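Long-range contact in aldehyde reductase YahK (Escherichia coli, PDB 1UUF), which reduces a wide range of aldehydes to their primary alcohols, strongly preferring NADPH over NADH, and binds two zinc ions per subunit: residues V50-A55 and Q151-H156. Sequence-based numbering, arbitrary orientation.
Sequences VKIEIA and QQIVVH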
loop_
_atom_site.group_PDB
_atom_site.type_symbol
_atom_site.label_atom_id
_atom_site.label_comp_id
_atom_site.label_asym_id
_atom_site.label_seq_id
_atom_site.Cartn_x
_atom_site.Cartn_y
_atom_site.Cartn_z
ATOM N N VAL A 50 -34.561 -11.417 11.932
ATOM C CA VAL A 50 -34.970 -12.372 10.911
ATOM C C VAL A 50 -34.548 -13.747 11.420
ATOM O O VAL A 50 -33.373 -13.963 11.736
ATOM C CB VAL A 50 -34.249 -12.110 9.563
ATOM C CG1 VAL A 50 -34.705 -13.127 8.519
ATOM C CG2 VAL A 50 -34.525 -10.694 9.088
ATOM N N LYS A 51 -35.508 -14.663 11.525
ATOM C CA LYS A 51 -35.228 -16.023 11.980
ATOM C C LYS A 51 -35.016 -16.855 10.725
ATOM O O LYS A 51 -35.902 -16.944 9.880
ATOM C CB LYS A 51 -36.406 -16.573 12.782
ATOM C CG LYS A 51 -36.214 -18.002 13.259
ATOM C CD LYS A 51 -37.424 -18.465 14.057
ATOM C CE LYS A 51 -37.252 -19.889 14.542
ATOM N NZ LYS A 51 -38.410 -20.313 15.375
ATOM N N ILE A 52 -33.846 -17.476 10.626
ATOM C CA ILE A 52 -33.470 -18.249 9.449
ATOM C C ILE A 52 -33.238 -19.735 9.683
ATOM O O ILE A 52 -32.519 -20.120 10.606
ATOM C CB ILE A 52 -32.170 -17.664 8.849
ATOM C CG1 ILE A 52 -32.374 -16.182 8.531
ATOM C CG2 ILE A 52 -31.759 -18.438 7.604
ATOM C CD1 ILE A 52 -31.091 -15.453 8.192
ATOM N N GLU A 53 -33.845 -20.561 8.835
ATOM C CA GLU A 53 -33.663 -22.006 8.894
ATOM C C GLU A 53 -32.484 -22.226 7.951
ATOM O O GLU A 53 -32.615 -22.067 6.736
ATOM C CB GLU A 53 -34.901 -22.726 8.360
ATOM C CG GLU A 53 -34.861 -24.238 8.500
ATOM C CD GLU A 53 -34.899 -24.692 9.949
ATOM O OE1 GLU A 53 -35.720 -24.152 10.720
ATOM O OE2 GLU A 53 -34.116 -25.593 10.316
ATOM N N ILE A 54 -31.330 -22.568 8.510
ATOM C CA ILE A 54 -30.130 -22.760 7.705
ATOM C C ILE A 54 -30.155 -24.012 6.842
ATOM O O ILE A 54 -30.368 -25.123 7.331
ATOM C CB ILE A 54 -28.875 -22.775 8.601
ATOM C CG1 ILE A 54 -28.795 -21.468 9.394
ATOM C CG2 ILE A 54 -27.622 -22.937 7.749
ATOM C CD1 ILE A 54 -27.588 -21.374 10.310
ATOM N N ALA A 55 -29.934 -23.825 5.544
ATOM C CA ALA A 55 -29.927 -24.943 4.613
ATOM C C ALA A 55 -28.505 -25.440 4.407
ATOM O O ALA A 55 -28.247 -26.644 4.456
ATOM C CB ALA A 55 -30.536 -24.521 3.279
ATOM N N GLN A 151 -28.737 -25.441 12.982
ATOM C CA GLN A 151 -30.004 -25.519 12.262
ATOM C C GLN A 151 -30.687 -24.180 12.020
ATOM O O GLN A 151 -31.396 -24.018 11.028
ATOM C CB GLN A 151 -30.987 -26.420 13.010
ATOM C CG GLN A 151 -30.543 -27.852 13.192
ATOM C CD GLN A 151 -31.599 -28.676 13.899
ATOM O OE1 GLN A 151 -32.018 -28.348 15.010
ATOM N NE2 GLN A 151 -32.043 -29.746 13.252
ATOM N N GLN A 152 -30.494 -23.237 12.939
ATOM C CA GLN A 152 -31.122 -21.923 12.835
ATOM C C GLN A 152 -30.234 -20.805 13.364
ATOM O O GLN A 152 -29.311 -21.039 14.139
ATOM C CB GLN A 152 -32.442 -21.904 13.622
ATOM C CG GLN A 152 -33.558 -22.757 13.033
ATOM C CD GLN A 152 -34.813 -22.772 13.898
ATOM O OE1 GLN A 152 -35.855 -23.284 13.486
ATOM N NE2 GLN A 152 -34.715 -22.220 15.105
ATOM N N ILE A 153 -30.520 -19.583 12.925
ATOM C CA ILE A 153 -29.784 -18.413 13.384
ATOM C C ILE A 153 -30.752 -17.235 13.309
ATOM O O ILE A 153 -31.658 -17.227 12.475
ATOM C CB ILE A 153 -28.513 -18.158 12.517
ATOM C CG1 ILE A 153 -27.631 -17.088 13.178
ATOM C CG2 ILE A 153 -28.912 -17.743 11.105
ATOM C CD1 ILE A 153 -26.239 -16.965 12.561
ATOM N N VAL A 154 -30.593 -16.270 14.212
ATOM C CA VAL A 154 -31.455 -15.092 14.245
ATOM C C VAL A 154 -30.556 -13.872 14.093
ATOM O O VAL A 154 -29.641 -13.660 14.888
ATOM C CB VAL A 154 -32.237 -15.009 15.579
ATOM C CG1 VAL A 154 -33.119 -13.769 15.595
ATOM C CG2 VAL A 154 -33.081 -16.261 15.756
ATOM N N VAL A 155 -30.820 -13.072 13.066
ATOM C CA VAL A 155 -29.988 -11.910 12.773
ATOM C C VAL A 155 -30.796 -10.656 12.461
ATOM O O VAL A 155 -31.853 -10.728 11.832
ATOM C CB VAL A 155 -29.080 -12.209 11.548
ATOM C CG1 VAL A 155 -28.107 -11.056 11.303
ATOM C CG2 VAL A 155 -28.332 -13.518 11.762
ATOM N N HIS A 156 -30.283 -9.512 12.909
ATOM C CA HIS A 156 -30.903 -8.210 12.660
ATOM C C HIS A 156 -30.958 -8.090 11.134
ATOM O O HIS A 156 -29.963 -8.360 10.464
ATOM C CB HIS A 156 -30.018 -7.116 13.267
ATOM C CG HIS A 156 -30.560 -5.729 13.114
ATOM N ND1 HIS A 156 -30.697 -5.111 11.889
ATOM C CD2 HIS A 156 -30.972 -4.828 14.037
ATOM C CE1 HIS A 156 -31.169 -3.890 12.063
ATOM N NE2 HIS A 156 -31.344 -3.692 13.358
#
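The CG2 branch of I153 meets the CD1 end of I54, 3.9 Å apart, the two side chains passing at a slant. On the I153 side the placement follows from chi1 of -170°, which sends CG1 away and sets CG2 between the backbone N and the carbonyl carbon, facing I54 and also CB of I52 at 4.0 Å. V50 and V155 lie on this same apolar face. The other face carries K51, E53, Q152 and V154. There the extended chain of K51 runs past the end of Q152, and E53, bent at chi2 (67°), swings its carboxylate across to the partner strand, OE1 3.5 Å from CG of Q152; carboxylate and amide planes are steeply inclined to each other. V154 rests its CG1 3.9 Å from O of V50.

The backbone register is antiparallel, the strand axes 150° apart, with V50/V155 and I52/I153 hydrogen-bonded pairs and K51/V154 and E53/Q152 non-hydrogen-bonded ones. N of I52 reaches O of I153 at 2.9 Å, almost in line with the carbonyl. Beyond the ladder, N of I54 bonds O of Q151 at 2.9 Å, from above the carbonyl plane.

The side chain of I153 lies about 8 Å from that of H82, a ligand of the catalytic zinc. Within the GroES-like domain, strand 49-58 is flanked by strand 152-156 and, through backbone hydrogen bonds of K51, E53 and A55, by strand 84-91, while V104 and V106 of strand 103-106 pack against I52.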